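Long-range contact in pseudopodium-enriched atypical kinase 1 (Homo sapiens, PDB 6BHC), which is a pseudokinase, named for its enrichment in pseudopodia, whose kinase-like fold has an unusual catalytic cleft and dimerizes in a novel way: residues His169-Cys181 with Pro316-Leu328. The protein carries 1 engineered substitution. Sequence-based numbering, arbitrary orientation.
Sequences HGKSPDLYERQVC and PFRSPYSRGLQQL
Glu-177 reaches out of helix 173-194 and puts its carboxylate against the start of helix 322-332, where Ser-322 OG donates to the syn lone pair of Glu-177 OE1 at 2.7 Å. Ser-319 OG also lies against OE1, modelled too close for that pair to be relied on. The other oxygen, Glu-177 OE2, receives His-169 NE2 on its anti lone pair, 2.8 Å away and nearly straight at 164°, and a water that also donates to Pro-316 O. With CG anti to the carbonyl carbon (chi1 -62°) and the chain extended beyond it, the buried carboxylate spans the gap between the segments. Ser-319 and Ser-322 form a capping box: Ser-319 OG accepts from Tyr-321 N, and Ser-322 OG accepts from Ser-319 N. The carboxylate thus fastens two helices of the C-terminal lobe: helix 173-194, which leads into the catalytic-loop position and corresponds to helix E of the kinase fold, and the N-terminal cap of helix 322-332, which corresponds to helix H. Arg-318 bends at chi3 to lay its guanidinium flat over the His-169 ring, centres 3.8 Å apart and planes 12° from parallel; Tyr-176 lies on the opposite ring face, and His-291 hydrogen-bonds to His-169 ND1. Farther along helix 173-194, Arg-178 NH1 donates to Tyr-321 OH at 2.7 Å, close to the guanidinium plane, while the arginine's CB and CG run against the phenol end of the ring. Arg-178 NH1 also hydrogen-bonds Leu-354 O, and NH2 forms a salt bridge with Glu-407. Cys-181 SG sits obliquely beside the Tyr-321 ring and packs on Leu-325 CD2 at 3.8 Å; Leu-354 of helix 343-354 also touches the Cys-181 side chain. Pro-173 CG rests 3.5 Å from Arg-318 O, and at the outer margin the carboxylate of Asp-174 lies near Pro-320 CD.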
ATOM      1  N   HIS A 169      25.059  21.308 -11.333  1.00 23.45           N
ATOM      2  CA  HIS A 169      24.795  20.905 -12.708  1.00 23.16           C
ATOM      3  C   HIS A 169      26.058  20.361 -13.366  1.00 29.86           C
ATOM      4  O   HIS A 169      26.000  19.388 -14.124  1.00 38.12           O
ATOM      5  CB  HIS A 169      24.232  22.085 -13.501  1.00 20.30           C
ATOM      6  CG  HIS A 169      23.682  21.707 -14.842  1.00 27.98           C
ATOM      7  ND1 HIS A 169      23.154  22.632 -15.716  1.00 24.78           N
ATOM      8  CD2 HIS A 169      23.570  20.505 -15.455  1.00 24.70           C
ATOM      9  CE1 HIS A 169      22.745  22.017 -16.813  1.00 30.34           C
ATOM     10  NE2 HIS A 169      22.987  20.725 -16.679  1.00 32.81           N
ATOM     11  N   GLY A 170      27.208  20.965 -13.068  1.00 35.89           N
ATOM     12  CA  GLY A 170      28.460  20.466 -13.611  1.00 34.88           C
ATOM     13  C   GLY A 170      28.906  19.167 -12.969  1.00 36.11           C
ATOM     14  O   GLY A 170      29.434  18.282 -13.647  1.00 37.87           O
ATOM     15  N   LYS A 171      28.697  19.032 -11.657  1.00 35.16           N
ATOM     16  CA  LYS A 171      29.141  17.836 -10.947  1.00 37.64           C
ATOM     17  C   LYS A 171      28.172  16.674 -11.130  1.00 36.00           C
ATOM     18  O   LYS A 171      28.600  15.540 -11.375  1.00 38.76           O
ATOM     19  CB  LYS A 171      29.320  18.145  -9.458  1.00 41.21           C
ATOM     20  CG  LYS A 171      29.697  16.938  -8.610  1.00 56.35           C
ATOM     21  CD  LYS A 171      29.758  17.290  -7.131  1.00 65.35           C
ATOM     22  CE  LYS A 171      30.092  16.068  -6.285  1.00 69.08           C
ATOM     23  NZ  LYS A 171      31.423  15.485  -6.623  1.00 66.26           N
ATOM     24  N   SER A 172      26.869  16.931 -11.015  1.00 39.94           N
ATOM     25  CA  SER A 172      25.841  15.893 -11.100  1.00 33.33           C
ATOM     26  C   SER A 172      24.815  16.298 -12.149  1.00 31.32           C
ATOM     27  O   SER A 172      23.718  16.765 -11.814  1.00 39.96           O
ATOM     28  CB  SER A 172      25.173  15.667  -9.743  1.00 33.41           C
ATOM     29  OG  SER A 172      26.138  15.407  -8.739  1.00 46.11           O
ATOM     30  N   PRO A 173      25.133  16.123 -13.435  1.00 29.16           N
ATOM     31  CA  PRO A 173      24.170  16.515 -14.475  1.00 26.31           C
ATOM     32  C   PRO A 173      22.924  15.648 -14.502  1.00 27.71           C
ATOM     33  O   PRO A 173      21.844  16.151 -14.838  1.00 27.44           O
ATOM     34  CB  PRO A 173      24.981  16.384 -15.771  1.00 26.61           C
ATOM     35  CG  PRO A 173      26.022  15.364 -15.454  1.00 28.08           C
ATOM     36  CD  PRO A 173      26.376  15.577 -14.007  1.00 27.13           C
ATOM     37  N   ASP A 174      23.035  14.363 -14.159  1.00 24.13           N
ATOM     38  CA  ASP A 174      21.864  13.492 -14.184  1.00 31.83           C
ATOM     39  C   ASP A 174      20.849  13.899 -13.125  1.00 27.10           C
ATOM     40  O   ASP A 174      19.644  13.957 -13.399  1.00 23.74           O
ATOM     41  CB  ASP A 174      22.288  12.038 -13.987  1.00 39.81           C
ATOM     42  CG  ASP A 174      23.178  11.534 -15.102  1.00 52.29           C
ATOM     43  OD1 ASP A 174      23.747  12.370 -15.835  1.00 53.73           O
ATOM     44  OD2 ASP A 174      23.311  10.302 -15.245  1.00 59.20           O
ATOM     45  N   LEU A 175      21.317  14.193 -11.911  1.00 24.08           N
ATOM     46  CA  LEU A 175      20.402  14.550 -10.835  1.00 24.07           C
ATOM     47  C   LEU A 175      19.772  15.918 -11.071  1.00 22.83           C
ATOM     48  O   LEU A 175      18.565  16.093 -10.867  1.00 22.21           O
ATOM     49  CB  LEU A 175      21.135  14.515  -9.494  1.00 30.61           C
ATOM     50  CG  LEU A 175      20.302  14.807  -8.245  1.00 50.03           C
ATOM     51  CD1 LEU A 175      19.051  13.944  -8.217  1.00 57.73           C
ATOM     52  CD2 LEU A 175      21.133  14.586  -6.989  1.00 54.63           C
ATOM     53  N   TYR A 176      20.564  16.897 -11.509  1.00 25.01           N
ATOM     54  CA  TYR A 176      20.026  18.244 -11.679  1.00 20.68           C
ATOM     55  C   TYR A 176      19.036  18.303 -12.835  1.00 24.34           C
ATOM     56  O   TYR A 176      17.952  18.884 -12.705  1.00 29.22           O
ATOM     57  CB  TYR A 176      21.154  19.256 -11.892  1.00 19.06           C
ATOM     58  CG  TYR A 176      20.623  20.641 -12.192  1.00 22.63           C
ATOM     59  CD1 TYR A 176      20.136  21.453 -11.175  1.00 23.71           C
ATOM     60  CD2 TYR A 176      20.582  21.127 -13.493  1.00 21.16           C
ATOM     61  CE1 TYR A 176      19.633  22.712 -11.445  1.00 23.11           C
ATOM     62  CE2 TYR A 176      20.082  22.384 -13.772  1.00 25.65           C
ATOM     63  CZ  TYR A 176      19.611  23.173 -12.743  1.00 26.34           C
ATOM     64  OH  TYR A 176      19.111  24.426 -13.012  1.00 27.32           O
ATOM     65  N   GLU A 177      19.391  17.716 -13.981  1.00 24.35           N
ATOM     66  CA  GLU A 177      18.514  17.795 -15.143  1.00 27.56           C
ATOM     67  C   GLU A 177      17.257  16.949 -14.979  1.00 28.61           C
ATOM     68  O   GLU A 177      16.273  17.185 -15.688  1.00 27.50           O
ATOM     69  CB  GLU A 177      19.274  17.391 -16.409  1.00 21.83           C
ATOM     70  CG  GLU A 177      20.450  18.312 -16.725  1.00 25.56           C
ATOM     71  CD  GLU A 177      20.948  18.183 -18.154  1.00 32.85           C
ATOM     72  OE1 GLU A 177      20.375  17.384 -18.926  1.00 27.96           O
ATOM     73  OE2 GLU A 177      21.914  18.891 -18.508  1.00 33.32           O
ATOM     74  N   ARG A 178      17.264  15.976 -14.064  1.00 23.58           N
ATOM     75  CA  ARG A 178      16.021  15.283 -13.737  1.00 21.62           C
ATOM     76  C   ARG A 178      15.106  16.173 -12.904  1.00 24.47           C
ATOM     77  O   ARG A 178      13.889  16.191 -13.119  1.00 20.57           O
ATOM     78  CB  ARG A 178      16.312  13.971 -13.008  1.00 19.08           C
ATOM     79  CG  ARG A 178      15.054  13.169 -12.691  1.00 25.25           C
ATOM     80  CD  ARG A 178      15.358  11.791 -12.121  1.00 22.53           C
ATOM     81  NE  ARG A 178      14.127  11.045 -11.874  1.00 23.99           N
ATOM     82  CZ  ARG A 178      13.533  10.262 -12.769  1.00 27.38           C
ATOM     83  NH1 ARG A 178      14.059  10.109 -13.976  1.00 19.73           N
ATOM     84  NH2 ARG A 178      12.412   9.627 -12.459  1.00 21.11           N
ATOM     85  N   GLN A 179      15.673  16.920 -11.950  1.00 24.45           N
ATOM     86  CA  GLN A 179      14.877  17.891 -11.203  1.00 19.02           C
ATOM     87  C   GLN A 179      14.278  18.943 -12.124  1.00 20.22           C
ATOM     88  O   GLN A 179      13.164  19.420 -11.880  1.00 29.43           O
ATOM     89  CB  GLN A 179      15.726  18.570 -10.126  1.00 17.57           C
ATOM     90  CG  GLN A 179      16.313  17.636  -9.083  1.00 27.67           C
ATOM     91  CD  GLN A 179      17.108  18.385  -8.028  1.00 52.03           C
ATOM     92  OE1 GLN A 179      16.543  19.107  -7.207  1.00 67.47           O
ATOM     93  NE2 GLN A 179      18.425  18.223  -8.053  1.00 50.02           N
ATOM     94  N   VAL A 180      15.003  19.321 -13.180  1.00 18.79           N
ATOM     95  CA  VAL A 180      14.466  20.274 -14.147  1.00 24.59           C
ATOM     96  C   VAL A 180      13.227  19.702 -14.824  1.00 25.08           C
ATOM     97  O   VAL A 180      12.211  20.391 -14.970  1.00 27.13           O
ATOM     98  CB  VAL A 180      15.553  20.665 -15.168  1.00 17.34           C
ATOM     99  CG1 VAL A 180      14.942  21.416 -16.340  1.00 16.35           C
ATOM    100  CG2 VAL A 180      16.622  21.509 -14.497  1.00 15.99           C
ATOM    101  N   CYS A 181      13.282  18.428 -15.226  1.00 16.19           N
ATOM    102  CA  CYS A 181      12.114  17.795 -15.834  1.00 22.74           C
ATOM    103  C   CYS A 181      10.941  17.746 -14.864  1.00 16.94           C
ATOM    104  O   CYS A 181       9.785  17.923 -15.267  1.00 23.74           O
ATOM    105  CB  CYS A 181      12.465  16.387 -16.318  1.00 17.55           C
ATOM    106  SG  CYS A 181      13.609  16.328 -17.720  1.00 22.31           S
ATOM    107  N   PRO A 316      23.828  21.676 -24.418  1.00 27.15           N
ATOM    108  CA  PRO A 316      24.917  20.713 -24.221  1.00 28.32           C
ATOM    109  C   PRO A 316      24.386  19.330 -23.862  1.00 28.36           C
ATOM    110  O   PRO A 316      23.409  19.189 -23.126  1.00 23.41           O
ATOM    111  CB  PRO A 316      25.727  21.322 -23.071  1.00 31.54           C
ATOM    112  CG  PRO A 316      25.389  22.779 -23.096  1.00 30.27           C
ATOM    113  CD  PRO A 316      23.960  22.851 -23.537  1.00 26.73           C
ATOM    114  N   PHE A 317      25.049  18.306 -24.397  1.00 33.21           N
ATOM    115  CA  PHE A 317      24.643  16.911 -24.218  1.00 26.62           C
ATOM    116  C   PHE A 317      25.374  16.358 -22.999  1.00 27.57           C
ATOM    117  O   PHE A 317      26.496  15.858 -23.091  1.00 29.46           O
ATOM    118  CB  PHE A 317      24.941  16.117 -25.483  1.00 41.10           C
ATOM    119  CG  PHE A 317      24.644  14.651 -25.375  1.00 51.31           C
ATOM    120  CD1 PHE A 317      23.392  14.210 -24.984  1.00 48.62           C
ATOM    121  CD2 PHE A 317      25.612  13.711 -25.694  1.00 52.20           C
ATOM    122  CE1 PHE A 317      23.117  12.859 -24.893  1.00 47.80           C
ATOM    123  CE2 PHE A 317      25.340  12.360 -25.608  1.00 50.24           C
ATOM    124  CZ  PHE A 317      24.089  11.934 -25.209  1.00 50.26           C
ATOM    125  N   ARG A 318      24.725  16.446 -21.836  1.00 33.37           N
ATOM    126  CA  ARG A 318      25.373  16.135 -20.569  1.00 38.52           C
ATOM    127  C   ARG A 318      24.665  15.076 -19.734  1.00 26.11           C
ATOM    128  O   ARG A 318      25.267  14.579 -18.777  1.00 31.34           O
ATOM    129  CB  ARG A 318      25.518  17.408 -19.720  1.00 38.63           C
ATOM    130  CG  ARG A 318      26.247  18.537 -20.428  1.00 44.87           C
ATOM    131  CD  ARG A 318      25.984  19.873 -19.761  1.00 48.41           C
ATOM    132  NE  ARG A 318      26.574  19.952 -18.430  1.00 53.42           N
ATOM    133  CZ  ARG A 318      26.516  21.031 -17.657  1.00 61.03           C
ATOM    134  NH1 ARG A 318      25.895  22.123 -18.084  1.00 52.63           N
ATOM    135  NH2 ARG A 318      27.081  21.020 -16.459  1.00 69.92           N
ATOM    136  N   SER A 319      23.431  14.712 -20.056  1.00 29.29           N
ATOM    137  CA  SER A 319      22.675  13.762 -19.251  1.00 26.27           C
ATOM    138  C   SER A 319      21.717  13.019 -20.160  1.00 28.24           C
ATOM    139  O   SER A 319      21.481  13.440 -21.300  1.00 27.02           O
ATOM    140  CB  SER A 319      21.911  14.476 -18.127  1.00 25.52           C
ATOM    141  OG  SER A 319      20.744  15.104 -18.623  1.00 26.23           O
ATOM    142  N   PRO A 320      21.142  11.900 -19.697  1.00 25.33           N
ATOM    143  CA  PRO A 320      20.129  11.203 -20.506  1.00 27.33           C
ATOM    144  C   PRO A 320      18.892  12.033 -20.806  1.00 30.99           C
ATOM    145  O   PRO A 320      18.053  11.591 -21.601  1.00 25.69           O
ATOM    146  CB  PRO A 320      19.768   9.982 -19.647  1.00 25.72           C
ATOM    147  CG  PRO A 320      20.962   9.761 -18.793  1.00 36.10           C
ATOM    148  CD  PRO A 320      21.516  11.124 -18.502  1.00 23.39           C
ATOM    149  N   TYR A 321      18.744  13.207 -20.199  1.00 23.71           N
ATOM    150  CA  TYR A 321      17.589  14.062 -20.420  1.00 27.26           C
ATOM    151  C   TYR A 321      17.879  15.213 -21.373  1.00 29.52           C
ATOM    152  O   TYR A 321      16.952  15.937 -21.746  1.00 26.58           O
ATOM    153  CB  TYR A 321      17.084  14.614 -19.081  1.00 23.65           C
ATOM    154  CG  TYR A 321      16.919  13.560 -18.008  1.00 24.53           C
ATOM    155  CD1 TYR A 321      15.748  12.819 -17.908  1.00 19.54           C
ATOM    156  CD2 TYR A 321      17.936  13.309 -17.092  1.00 24.07           C
ATOM    157  CE1 TYR A 321      15.595  11.854 -16.928  1.00 20.56           C
ATOM    158  CE2 TYR A 321      17.792  12.346 -16.110  1.00 21.66           C
ATOM    159  CZ  TYR A 321      16.619  11.621 -16.031  1.00 30.51           C
ATOM    160  OH  TYR A 321      16.466  10.661 -15.056  1.00 26.46           O
ATOM    161  N   SER A 322      19.135  15.381 -21.794  1.00 24.75           N
ATOM    162  CA  SER A 322      19.515  16.569 -22.553  1.00 23.36           C
ATOM    163  C   SER A 322      18.919  16.559 -23.956  1.00 23.75           C
ATOM    164  O   SER A 322      18.436  17.593 -24.433  1.00 25.67           O
ATOM    165  CB  SER A 322      21.038  16.679 -22.611  1.00 29.08           C
ATOM    166  OG  SER A 322      21.588  16.744 -21.304  1.00 27.02           O
ATOM    167  N   ARG A 323      18.940  15.409 -24.634  1.00 21.30           N
ATOM    168  CA  ARG A 323      18.413  15.352 -25.996  1.00 25.41           C
ATOM    169  C   ARG A 323      16.906  15.571 -26.018  1.00 26.19           C
ATOM    170  O   ARG A 323      16.388  16.265 -26.900  1.00 24.93           O
ATOM    171  CB  ARG A 323      18.764  14.015 -26.648  1.00 27.27           C
ATOM    172  CG  ARG A 323      20.238  13.675 -26.608  1.00 38.91           C
ATOM    173  CD  ARG A 323      20.581  12.565 -27.586  1.00 41.68           C
ATOM    174  NE  ARG A 323      20.759  13.080 -28.940  1.00 51.71           N
ATOM    175  CZ  ARG A 323      21.909  13.553 -29.408  1.00 56.81           C
ATOM    176  NH1 ARG A 323      22.984  13.575 -28.631  1.00 47.28           N
ATOM    177  NH2 ARG A 323      21.984  14.004 -30.652  1.00 56.18           N
ATOM    178  N   GLY A 324      16.187  14.981 -25.062  1.00 19.99           N
ATOM    179  CA  GLY A 324      14.747  15.170 -25.011  1.00 20.62           C
ATOM    180  C   GLY A 324      14.357  16.599 -24.685  1.00 19.52           C
ATOM    181  O   GLY A 324      13.410  17.139 -25.263  1.00 19.89           O
ATOM    182  N   LEU A 325      15.079  17.231 -23.757  1.00 16.65           N
ATOM    183  CA  LEU A 325      14.812  18.630 -23.444  1.00 21.12           C
ATOM    184  C   LEU A 325      15.144  19.539 -24.620  1.00 22.86           C
ATOM    185  O   LEU A 325      14.468  20.553 -24.830  1.00 24.01           O
ATOM    186  CB  LEU A 325      15.599  19.051 -22.202  1.00 20.70           C
ATOM    187  CG  LEU A 325      15.157  18.427 -20.875  1.00 25.40           C
ATOM    188  CD1 LEU A 325      16.146  18.766 -19.770  1.00 27.87           C
ATOM    189  CD2 LEU A 325      13.754  18.887 -20.504  1.00 13.67           C
ATOM    190  N   GLN A 326      16.175  19.194 -25.395  1.00 19.48           N
ATOM    191  CA  GLN A 326      16.483  19.958 -26.599  1.00 27.20           C
ATOM    192  C   GLN A 326      15.359  19.844 -27.619  1.00 32.01           C
ATOM    193  O   GLN A 326      14.916  20.849 -28.187  1.00 29.08           O
ATOM    194  CB  GLN A 326      17.804  19.478 -27.201  1.00 27.17           C
ATOM    195  CG  GLN A 326      18.131  20.094 -28.552  1.00 30.89           C
ATOM    196  CD  GLN A 326      18.655  21.512 -28.442  1.00 38.53           C
ATOM    197  OE1 GLN A 326      19.862  21.744 -28.509  1.00 44.01           O
ATOM    198  NE2 GLN A 326      17.749  22.471 -28.281  1.00 35.38           N
ATOM    199  N   GLN A 327      14.883  18.620 -27.863  1.00 26.31           N
ATOM    200  CA  GLN A 327      13.786  18.426 -28.804  1.00 28.37           C
ATOM    201  C   GLN A 327      12.510  19.092 -28.304  1.00 25.56           C
ATOM    202  O   GLN A 327      11.746  19.659 -29.094  1.00 32.50           O
ATOM    203  CB  GLN A 327      13.562  16.931 -29.041  1.00 24.43           C
ATOM    204  CG  GLN A 327      12.416  16.601 -29.989  1.00 37.21           C
ATOM    205  CD  GLN A 327      12.698  16.999 -31.428  1.00 44.64           C
ATOM    206  OE1 GLN A 327      13.838  17.285 -31.799  1.00 50.53           O
ATOM    207  NE2 GLN A 327      11.654  17.017 -32.248  1.00 39.58           N
ATOM    208  N   LEU A 328      12.270  19.043 -26.993  1.00 23.25           N
ATOM    209  CA  LEU A 328      11.086  19.681 -26.429  1.00 18.35           C
ATOM    210  C   LEU A 328      11.130  21.192 -26.615  1.00 22.71           C
ATOM    211  O   LEU A 328      10.117  21.813 -26.956  1.00 25.43           O
ATOM    212  CB  LEU A 328      10.959  19.327 -24.947  1.00 23.25           C
ATOM    213  CG  LEU A 328       9.806  19.997 -24.202  1.00 30.27           C
ATOM    214  CD1 LEU A 328       8.483  19.611 -24.839  1.00 25.63           C
ATOM    215  CD2 LEU A 328       9.828  19.629 -22.727  1.00 29.01           C
TER
HETATM  216  O   HOH W   1      25.508  11.373 -17.698  1.00 27.50           O
HETATM  217  O   HOH W   2      22.508  20.426 -20.601  1.00 32.14           O